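Local coordinates for protein STING-associated CdnE c-di-GMP synthase (Flavobacteriaceae, PDB 6WT8) that synthesises cyclic di-GMP, a nucleotide signal that probably switches on a partner STING effector in bacterial CBASS defence, at residues Tyr286-Lys291 / Val302-Gln307; Thr310-Asn315 / Ile341-Leu346; Asp320-Val325 / Tyr330-Asp335. All blocks are in the same frame, centred on the assembly; numbering follows the deposited sequence.

Interaction 1: residues Tyr286-Lys291 / Val302-Gln307; sequences YNIDVK and VSILYQ
Just past helix 278-287, where the chain enters the loop leading to helix 300-314, Ile-288 folds back onto Ile-304 and Leu-305 of that second helix. The contact joins a helix-to-loop exit to the flank of the next helix. It is a compact example of one forked side chain serving two partners. Methyl CG2 of Ile-288 meets CG2 of Ile-304 at 4.1 Å, the two side chains crossing at a slant. The longer branch ends in CD1 of Ile-288, which comes within 4.0 Å of CD2 of Leu-305, and here the side chains cross at about a right angle. The torsions aim the two branches: with chi1 at -63° CG1 lies beside the backbone N while CG2 is anti to it, and the second torsion, 174°, sets CD1 anti to CA and sends it outward to Leu-305. Met-256, Phe-259 and Leu-260 of helix 253-266 pack against Leu-305 as well, while loop residues Tyr-293 and Leu-296 touch Ile-288 and Ile-304 respectively.

Two polar side chains beside the contact, Asp-289 and Gln-307, bond within their own segments. Asp-289 OD1 accepts from Lys-291 N at 2.9 Å, an Asx turn in which the N-H comes from above the carboxylate plane. Gln-307 NE2 reaches Ser-303 OG one helical turn back, also at 2.9 Å and within the plane of its own amide. No hydrogen bond spans the two segments, so their mutual attachment rests on methyl-to-methyl dispersion and the burial of apolar surface, which makes it dependent on shape rather than on direction.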
loop_
_atom_site.group_PDB
_atom_site.type_symbol
_atom_site.label_atom_id
_atom_site.label_comp_id
_atom_site.label_asym_id
_atom_site.label_seq_id
_atom_site.Cartn_x
_atom_site.Cartn_y
_atom_site.Cartn_z
ATOM N N TYR A 286 -7.495 -0.995 8.199
ATOM C CA TYR A 286 -8.619 -1.145 7.289
ATOM C C TYR A 286 -9.721 -1.964 7.940
ATOM O O TYR A 286 -10.904 -1.831 7.581
ATOM C CB TYR A 286 -8.087 -1.816 6.002
ATOM C CG TYR A 286 -9.100 -2.008 4.907
ATOM C CD1 TYR A 286 -9.362 -1.025 4.011
ATOM C CD2 TYR A 286 -9.770 -3.214 4.787
ATOM C CE1 TYR A 286 -10.292 -1.235 2.996
ATOM C CE2 TYR A 286 -10.709 -3.437 3.770
ATOM C CZ TYR A 286 -10.963 -2.414 2.890
ATOM O OH TYR A 286 -11.878 -2.597 1.879
ATOM N N ASN A 287 -9.352 -2.869 8.858
ATOM C CA ASN A 287 -10.359 -3.739 9.431
ATOM C C ASN A 287 -11.187 -3.029 10.522
ATOM O O ASN A 287 -12.232 -3.557 10.930
ATOM C CB ASN A 287 -9.640 -4.999 9.936
ATOM C CG ASN A 287 -10.556 -5.967 10.647
ATOM O OD1 ASN A 287 -10.411 -6.174 11.853
ATOM N ND2 ASN A 287 -11.486 -6.498 9.937
ATOM N N ILE A 288 -10.754 -1.851 11.000
ATOM C CA ILE A 288 -11.505 -1.153 12.039
ATOM C C ILE A 288 -12.827 -0.657 11.451
ATOM O O ILE A 288 -12.877 -0.131 10.334
ATOM C CB ILE A 288 -10.656 0.000 12.630
ATOM C CG1 ILE A 288 -9.406 -0.574 13.318
ATOM C CG2 ILE A 288 -11.441 0.811 13.680
ATOM C CD1 ILE A 288 -8.380 0.450 13.821
ATOM N N ASP A 289 -13.912 -0.799 12.220
ATOM C CA ASP A 289 -15.239 -0.399 11.760
ATOM C C ASP A 289 -15.267 1.114 11.646
ATOM O O ASP A 289 -15.010 1.792 12.643
ATOM C CB ASP A 289 -16.281 -0.891 12.777
ATOM C CG ASP A 289 -17.733 -0.455 12.452
ATOM O OD1 ASP A 289 -18.036 0.349 11.518
ATOM O OD2 ASP A 289 -18.616 -0.950 13.197
ATOM N N VAL A 290 -15.580 1.653 10.446
ATOM C CA VAL A 290 -15.490 3.105 10.278
ATOM C C VAL A 290 -16.406 3.849 11.227
ATOM O O VAL A 290 -16.114 4.994 11.589
ATOM C CB VAL A 290 -15.791 3.589 8.849
ATOM C CG1 VAL A 290 -14.664 3.220 7.912
ATOM C CG2 VAL A 290 -17.207 3.131 8.369
ATOM N N LYS A 291 -17.545 3.255 11.615
ATOM C CA LYS A 291 -18.454 4.005 12.483
ATOM C C LYS A 291 -17.822 4.305 13.837
ATOM O O LYS A 291 -18.280 5.219 14.539
ATOM C CB LYS A 291 -19.780 3.263 12.672
ATOM C CG LYS A 291 -20.505 3.133 11.363
ATOM C CD LYS A 291 -22.015 3.017 11.547
ATOM C CE LYS A 291 -22.701 3.518 10.298
ATOM N NZ LYS A 291 -22.231 2.722 9.125
ATOM N N VAL A 302 -5.848 7.914 18.571
ATOM C CA VAL A 302 -4.771 7.150 19.201
ATOM C C VAL A 302 -5.373 6.107 20.115
ATOM O O VAL A 302 -4.910 4.969 20.154
ATOM C CB VAL A 302 -3.816 8.075 19.966
ATOM C CG1 VAL A 302 -2.638 7.270 20.574
ATOM C CG2 VAL A 302 -3.292 9.149 19.023
ATOM N N SER A 303 -6.419 6.491 20.865
ATOM C CA SER A 303 -7.141 5.548 21.711
ATOM C C SER A 303 -7.829 4.438 20.893
ATOM O O SER A 303 -7.816 3.278 21.302
ATOM C CB SER A 303 -8.170 6.316 22.503
ATOM O OG SER A 303 -8.945 5.447 23.326
ATOM N N ILE A 304 -8.432 4.775 19.749
ATOM C CA ILE A 304 -9.045 3.737 18.893
ATOM C C ILE A 304 -8.015 2.692 18.496
ATOM O O ILE A 304 -8.254 1.481 18.547
ATOM C CB ILE A 304 -9.659 4.386 17.641
ATOM C CG1 ILE A 304 -10.888 5.157 18.001
ATOM C CG2 ILE A 304 -9.974 3.331 16.513
ATOM C CD1 ILE A 304 -12.049 4.353 18.527
ATOM N N LEU A 305 -6.852 3.158 18.058
ATOM C CA LEU A 305 -5.781 2.245 17.663
ATOM C C LEU A 305 -5.298 1.400 18.839
ATOM O O LEU A 305 -5.076 0.184 18.687
ATOM C CB LEU A 305 -4.644 3.035 17.053
ATOM C CG LEU A 305 -4.957 3.590 15.657
ATOM C CD1 LEU A 305 -3.819 4.559 15.258
ATOM C CD2 LEU A 305 -4.990 2.427 14.636
ATOM N N TYR A 306 -5.121 2.017 20.015
ATOM C CA TYR A 306 -4.721 1.247 21.186
ATOM C C TYR A 306 -5.741 0.175 21.502
ATOM O O TYR A 306 -5.367 -0.975 21.777
ATOM C CB TYR A 306 -4.516 2.163 22.385
ATOM C CG TYR A 306 -4.193 1.415 23.641
ATOM C CD1 TYR A 306 -2.951 0.899 23.864
ATOM C CD2 TYR A 306 -5.127 1.297 24.662
ATOM C CE1 TYR A 306 -2.625 0.203 24.995
ATOM C CE2 TYR A 306 -4.808 0.579 25.816
ATOM C CZ TYR A 306 -3.544 0.047 25.969
ATOM O OH TYR A 306 -3.198 -0.628 27.107
ATOM N N GLN A 307 -7.031 0.526 21.457
ATOM C CA GLN A 307 -8.063 -0.469 21.704
ATOM C C GLN A 307 -7.995 -1.600 20.672
ATOM O O GLN A 307 -8.117 -2.769 21.016
ATOM C CB GLN A 307 -9.441 0.199 21.717
ATOM C CG GLN A 307 -9.662 1.168 22.840
ATOM C CD GLN A 307 -10.948 2.007 22.566
ATOM O OE1 GLN A 307 -12.009 1.447 22.297
ATOM N NE2 GLN A 307 -10.825 3.332 22.569
#

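Interaction 2: residues Thr310-Asn315 / Ile341-Leu346; sequences TNIISN and IEIEFL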
loop_
_atom_site.group_PDB
_atom_site.type_symbol
_atom_site.label_atom_id
_atom_site.label_comp_id
_atom_site.label_asym_id
_atom_site.label_seq_id
_atom_site.Cartn_x
_atom_site.Cartn_y
_atom_site.Cartn_z
ATOM N N THR A 310 -4.989 -3.840 21.425
ATOM C CA THR A 310 -5.298 -4.604 22.633
ATOM C C THR A 310 -6.240 -5.763 22.342
ATOM O O THR A 310 -6.037 -6.885 22.853
ATOM C CB THR A 310 -5.891 -3.621 23.660
ATOM O OG1 THR A 310 -4.826 -2.736 23.991
ATOM C CG2 THR A 310 -6.389 -4.382 24.880
ATOM N N ASN A 311 -7.254 -5.536 21.503
ATOM C CA ASN A 311 -8.201 -6.594 21.141
ATOM C C ASN A 311 -7.524 -7.667 20.316
ATOM O O ASN A 311 -7.799 -8.864 20.490
ATOM C CB ASN A 311 -9.361 -6.017 20.317
ATOM C CG ASN A 311 -10.302 -5.122 21.147
ATOM O OD1 ASN A 311 -10.273 -5.135 22.376
ATOM N ND2 ASN A 311 -11.136 -4.348 20.460
ATOM N N ILE A 312 -6.616 -7.264 19.426
ATOM C CA ILE A 312 -5.867 -8.276 18.666
ATOM C C ILE A 312 -5.038 -9.165 19.580
ATOM O O ILE A 312 -4.948 -10.386 19.349
ATOM C CB ILE A 312 -4.996 -7.595 17.599
ATOM C CG1 ILE A 312 -5.940 -7.070 16.519
ATOM C CG2 ILE A 312 -3.864 -8.556 17.040
ATOM C CD1 ILE A 312 -5.189 -6.135 15.563
ATOM N N ILE A 313 -4.351 -8.570 20.568
ATOM C CA ILE A 313 -3.515 -9.343 21.491
ATOM C C ILE A 313 -4.374 -10.275 22.335
ATOM O O ILE A 313 -3.980 -11.429 22.594
ATOM C CB ILE A 313 -2.687 -8.377 22.358
ATOM C CG1 ILE A 313 -1.656 -7.636 21.506
ATOM C CG2 ILE A 313 -2.007 -9.096 23.541
ATOM C CD1 ILE A 313 -1.236 -6.314 22.212
ATOM N N SER A 314 -5.556 -9.819 22.746
ATOM C CA SER A 314 -6.309 -10.556 23.769
ATOM C C SER A 314 -7.318 -11.540 23.206
ATOM O O SER A 314 -7.696 -12.476 23.918
ATOM C CB SER A 314 -7.020 -9.576 24.722
ATOM O OG SER A 314 -8.051 -8.921 24.048
ATOM N N ASN A 315 -7.771 -11.371 21.977
ATOM C CA ASN A 315 -8.919 -12.127 21.472
ATOM C C ASN A 315 -8.485 -12.952 20.265
ATOM O O ASN A 315 -8.353 -12.422 19.154
ATOM C CB ASN A 315 -10.034 -11.158 21.126
ATOM C CG ASN A 315 -11.303 -11.841 20.763
ATOM O OD1 ASN A 315 -11.323 -12.974 20.254
ATOM N ND2 ASN A 315 -12.413 -11.131 20.976
ATOM N N ILE A 341 4.463 -10.084 19.158
ATOM C CA ILE A 341 5.490 -9.339 19.895
ATOM C C ILE A 341 5.521 -7.901 19.383
ATOM O O ILE A 341 5.575 -6.943 20.156
ATOM C CB ILE A 341 6.865 -10.000 19.762
ATOM C CG1 ILE A 341 6.815 -11.359 20.490
ATOM C CG2 ILE A 341 7.973 -9.053 20.332
ATOM C CD1 ILE A 341 6.005 -11.308 21.889
ATOM N N GLU A 342 5.549 -7.734 18.056
ATOM C CA GLU A 342 5.619 -6.376 17.513
ATOM C C GLU A 342 4.338 -5.604 17.838
ATOM O O GLU A 342 4.394 -4.415 18.158
ATOM C CB GLU A 342 5.884 -6.460 16.005
ATOM C CG GLU A 342 7.254 -7.127 15.781
ATOM C CD GLU A 342 7.773 -7.029 14.360
ATOM O OE1 GLU A 342 7.179 -6.329 13.511
ATOM O OE2 GLU A 342 8.805 -7.705 14.086
ATOM N N ILE A 343 3.176 -6.252 17.744
ATOM C CA ILE A 343 1.924 -5.571 18.114
ATOM C C ILE A 343 1.991 -5.140 19.576
ATOM O O ILE A 343 1.549 -4.042 19.929
ATOM C CB ILE A 343 0.706 -6.488 17.864
ATOM C CG1 ILE A 343 0.652 -6.904 16.387
ATOM C CG2 ILE A 343 -0.626 -5.825 18.314
ATOM C CD1 ILE A 343 0.505 -5.733 15.442
ATOM N N GLU A 344 2.501 -6.022 20.470
ATOM C CA GLU A 344 2.621 -5.640 21.887
ATOM C C GLU A 344 3.541 -4.417 22.075
ATOM O O GLU A 344 3.222 -3.511 22.858
ATOM C CB GLU A 344 3.138 -6.813 22.728
ATOM C CG GLU A 344 2.139 -7.940 22.842
ATOM C CD GLU A 344 2.707 -9.232 23.440
ATOM O OE1 GLU A 344 3.779 -9.195 24.097
ATOM O OE2 GLU A 344 2.080 -10.290 23.225
ATOM N N PHE A 345 4.700 -4.365 21.404
ATOM C CA PHE A 345 5.542 -3.171 21.527
ATOM C C PHE A 345 4.843 -1.949 20.969
ATOM O O PHE A 345 4.960 -0.841 21.537
ATOM C CB PHE A 345 6.891 -3.419 20.818
ATOM C CG PHE A 345 7.849 -4.256 21.625
ATOM C CD1 PHE A 345 8.151 -3.902 22.934
ATOM C CD2 PHE A 345 8.447 -5.378 21.065
ATOM C CE1 PHE A 345 9.098 -4.660 23.647
ATOM C CE2 PHE A 345 9.389 -6.120 21.796
ATOM C CZ PHE A 345 9.669 -5.777 23.082
ATOM N N LEU A 346 4.110 -2.100 19.866
ATOM C CA LEU A 346 3.369 -0.937 19.343
ATOM C C LEU A 346 2.308 -0.483 20.334
ATOM O O LEU A 346 2.123 0.724 20.534
ATOM C CB LEU A 346 2.680 -1.289 18.021
ATOM C CG LEU A 346 3.592 -1.488 16.837
ATOM C CD1 LEU A 346 2.707 -1.873 15.641
ATOM C CD2 LEU A 346 4.377 -0.219 16.486
#
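Ile-313 and Ile-343 each hold CG1 beside the backbone N and CG2 anti to it, yet they offer different branches to one another. In Ile-313 (chi1 -67°) the CG1 arm reaches across, with CD1 at its end; in Ile-343 the short CG2 methyl receives it. CG1 of Ile-313 lies 3.8 Å from CG2 of Ile-343, and the two side chains slide past each other in opposite directions. The extended second torsion of Ile-313, 158°, takes its CD1 onward to Glu-344, where it rests 3.8 Å from CG and 3.9 Å from CA. Glu-344 therefore contributes its aliphatic stem, and its chain continues extended beyond CG. A looser touch, 4.4 Å between CG2 of Ile-312 and CG2 of Ile-343, completes the seam.

The first helix is near its end here: Thr-310 O accepts from both N and OG of Ser-314, which reach it from opposite faces of the carbonyl plane. Asn-315 then caps the following helix through OD1, bonded to Tyr-318 N and Ser-317 OG.

The axes of segments 310-314 and 341-346 pass 9.9 Å apart at 144°, a roughly antiparallel pairing. Ile-284 of helix 278-287 touches both Ile-312 and Ile-343. Helix 300-314 thus packs along helix 336-360, with helix 278-287 lying against the buried side of their junction.

Interaction 3: residues Asp320-Val325 / Tyr330-Asp335; sequences DNIKSV and YIFEFD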
loop_
_atom_site.group_PDB
_atom_site.type_symbol
_atom_site.label_atom_id
_atom_site.label_comp_id
_atom_site.label_asym_id
_atom_site.label_seq_id
_atom_site.Cartn_x
_atom_site.Cartn_y
_atom_site.Cartn_z
ATOM N N ASP A 320 -7.693 -14.050 14.501
ATOM C CA ASP A 320 -7.528 -15.092 13.505
ATOM C C ASP A 320 -8.352 -14.841 12.255
ATOM O O ASP A 320 -8.096 -15.485 11.221
ATOM C CB ASP A 320 -7.916 -16.437 14.108
ATOM C CG ASP A 320 -6.819 -17.020 14.952
ATOM O OD1 ASP A 320 -5.688 -16.477 14.949
ATOM O OD2 ASP A 320 -7.105 -18.014 15.654
ATOM N N ASN A 321 -9.320 -13.933 12.295
ATOM C CA ASN A 321 -10.183 -13.725 11.143
ATOM C C ASN A 321 -9.946 -12.391 10.438
ATOM O O ASN A 321 -10.693 -12.041 9.523
ATOM C CB ASN A 321 -11.643 -13.881 11.599
ATOM C CG ASN A 321 -12.005 -15.354 11.785
ATOM O OD1 ASN A 321 -12.242 -16.064 10.806
ATOM N ND2 ASN A 321 -11.937 -15.839 13.022
ATOM N N ILE A 322 -8.905 -11.644 10.823
ATOM C CA ILE A 322 -8.577 -10.411 10.135
ATOM C C ILE A 322 -7.879 -10.758 8.819
ATOM O O ILE A 322 -6.855 -11.457 8.805
ATOM C CB ILE A 322 -7.683 -9.510 11.001
ATOM C CG1 ILE A 322 -8.358 -9.196 12.364
ATOM C CG2 ILE A 322 -7.388 -8.198 10.241
ATOM C CD1 ILE A 322 -7.465 -8.371 13.261
ATOM N N LYS A 323 -8.428 -10.266 7.717
ATOM C CA LYS A 323 -7.853 -10.493 6.389
ATOM C C LYS A 323 -6.985 -9.319 5.966
ATOM O O LYS A 323 -7.071 -8.211 6.475
ATOM C CB LYS A 323 -8.969 -10.661 5.345
ATOM C CG LYS A 323 -9.828 -11.906 5.620
ATOM C CD LYS A 323 -10.822 -12.123 4.499
ATOM C CE LYS A 323 -11.633 -13.380 4.800
ATOM N NZ LYS A 323 -12.627 -13.606 3.683
ATOM N N SER A 324 -6.119 -9.600 4.992
ATOM C CA SER A 324 -5.404 -8.540 4.291
ATOM C C SER A 324 -6.384 -7.669 3.523
ATOM O O SER A 324 -7.517 -8.088 3.252
ATOM C CB SER A 324 -4.391 -9.176 3.344
ATOM O OG SER A 324 -5.029 -10.118 2.487
ATOM N N VAL A 325 -5.930 -6.464 3.131
ATOM C CA VAL A 325 -6.849 -5.560 2.417
ATOM C C VAL A 325 -7.336 -6.221 1.147
ATOM O O VAL A 325 -8.510 -6.074 0.780
ATOM C CB VAL A 325 -6.177 -4.214 2.124
ATOM C CG1 VAL A 325 -7.076 -3.309 1.183
ATOM C CG2 VAL A 325 -5.853 -3.533 3.434
ATOM N N TYR A 330 -5.120 -14.362 5.706
ATOM C CA TYR A 330 -5.383 -13.968 7.084
ATOM C C TYR A 330 -4.062 -13.490 7.648
ATOM O O TYR A 330 -3.105 -14.267 7.681
ATOM C CB TYR A 330 -5.926 -15.158 7.878
ATOM C CG TYR A 330 -7.346 -15.528 7.483
ATOM C CD1 TYR A 330 -8.388 -14.737 7.901
ATOM C CD2 TYR A 330 -7.603 -16.670 6.727
ATOM C CE1 TYR A 330 -9.701 -15.058 7.577
ATOM C CE2 TYR A 330 -8.917 -17.006 6.377
ATOM C CZ TYR A 330 -9.945 -16.184 6.821
ATOM O OH TYR A 330 -11.251 -16.517 6.506
ATOM N N ILE A 331 -4.020 -12.248 8.124
ATOM C CA ILE A 331 -2.706 -11.645 8.429
ATOM C C ILE A 331 -2.075 -12.187 9.698
ATOM O O ILE A 331 -0.874 -11.952 9.906
ATOM C CB ILE A 331 -2.768 -10.107 8.518
ATOM C CG1 ILE A 331 -3.790 -9.639 9.535
ATOM C CG2 ILE A 331 -3.079 -9.526 7.156
ATOM C CD1 ILE A 331 -3.561 -8.208 9.946
ATOM N N PHE A 332 -2.800 -12.933 10.527
ATOM C CA PHE A 332 -2.170 -13.596 11.685
ATOM C C PHE A 332 -2.123 -15.119 11.538
ATOM O O PHE A 332 -1.843 -15.810 12.515
ATOM C CB PHE A 332 -2.876 -13.200 12.974
ATOM C CG PHE A 332 -2.661 -11.755 13.347
ATOM C CD1 PHE A 332 -1.463 -11.366 13.955
ATOM C CD2 PHE A 332 -3.597 -10.778 13.029
ATOM C CE1 PHE A 332 -1.250 -10.024 14.309
ATOM C CE2 PHE A 332 -3.368 -9.420 13.347
ATOM C CZ PHE A 332 -2.184 -9.041 13.964
ATOM N N GLU A 333 -2.373 -15.660 10.339
ATOM C CA GLU A 333 -2.347 -17.109 10.175
ATOM C C GLU A 333 -0.951 -17.662 10.410
ATOM O O GLU A 333 -0.782 -18.678 11.115
ATOM C CB GLU A 333 -2.843 -17.508 8.791
ATOM C CG GLU A 333 -2.887 -19.040 8.701
ATOM C CD GLU A 333 -3.574 -19.548 7.467
ATOM O OE1 GLU A 333 -4.138 -18.739 6.700
ATOM O OE2 GLU A 333 -3.536 -20.784 7.246
ATOM N N PHE A 334 0.056 -16.988 9.872
ATOM C CA PHE A 334 1.438 -17.459 9.986
ATOM C C PHE A 334 2.277 -16.490 10.791
ATOM O O PHE A 334 2.059 -15.281 10.759
ATOM C CB PHE A 334 2.056 -17.636 8.602
ATOM C CG PHE A 334 1.305 -18.627 7.757
ATOM C CD1 PHE A 334 1.276 -19.980 8.104
ATOM C CD2 PHE A 334 0.580 -18.194 6.665
ATOM C CE1 PHE A 334 0.555 -20.919 7.326
ATOM C CE2 PHE A 334 -0.149 -19.100 5.903
ATOM C CZ PHE A 334 -0.152 -20.455 6.222
ATOM N N ASP A 335 3.235 -17.061 11.524
ATOM C CA ASP A 335 4.134 -16.274 12.372
ATOM C C ASP A 335 3.356 -15.447 13.384
ATOM O O ASP A 335 3.728 -14.335 13.729
ATOM C CB ASP A 335 5.066 -15.389 11.542
ATOM C CG ASP A 335 5.886 -16.175 10.555
ATOM O OD1 ASP A 335 6.554 -17.153 10.951
ATOM O OD2 ASP A 335 5.776 -15.848 9.356
HETATM O O HOH W 1 -3.325 -17.642 13.868
HETATM O O HOH W 2 -13.156 -15.293 8.064
HETATM O O HOH W 3 -5.683 -13.069 10.695
#
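Lys-323 and Tyr-330 form a single beta bridge, beside which Ile-331 N, inside a type I turn from Tyr-330 to Glu-333, donates to Ile-322 O (3.0 Å, 156° at the hydrogen). Ile-322 O also takes a CA-H contact from Tyr-330 and a water, which in turn accepts from Phe-332 N. With its CG beside the backbone N (chi1 -71°), the Tyr-330 ring runs alongside the extended Lys-323 chain, CE1 lying 3.7 Å from Lys-323 CG. Asn-321 O sits at the ring's edge, in its plane, and a water joins Tyr-330 OH to Asn-321 OD1, while Asn-321 ND2 bonds to Ser-317 O. A leucine in place of Tyr-330 would probably leave this water without its hydroxyl partner and the lysine methylenes without their flat neighbour. Asp-320, salt-bridged to Lys-316 through OD2, reaches Phe-332 O by another water. More deeply, CG2 of Ile-322 meets CD1 of Ile-331 at 3.8 Å, and CD1 of Ile-322 approaches Phe-332 CE2 at 4.2 Å. Here one isolated bridge, a type I turn and three bound waters hold a folded-back loop without regular strands, the connection between helices 316-320 and 336-360.

The three contacts differ in burial and, less evenly, in chemistry. Interaction 1 is buried and wholly apolar; interaction 2 is likewise apolar across its segments, but Ile-313 and Glu-344 bring it to the partly exposed margin. Both use helix 300-314 at successive positions. Interaction 3, nested in the chain between the two halves of interaction 2, adds a backbone bond across its segments and bridging waters, and has exposed residues among those that touch. Its inner side still joins the apolar interior: Ile-312 packs on Phe-332 and Ile-322, and Ile-343 also touches Phe-332. Asn-287 and Tyr-286 of segment 286-291 also touch Ile-322 and Val-325 respectively, so interaction 3 borders both others.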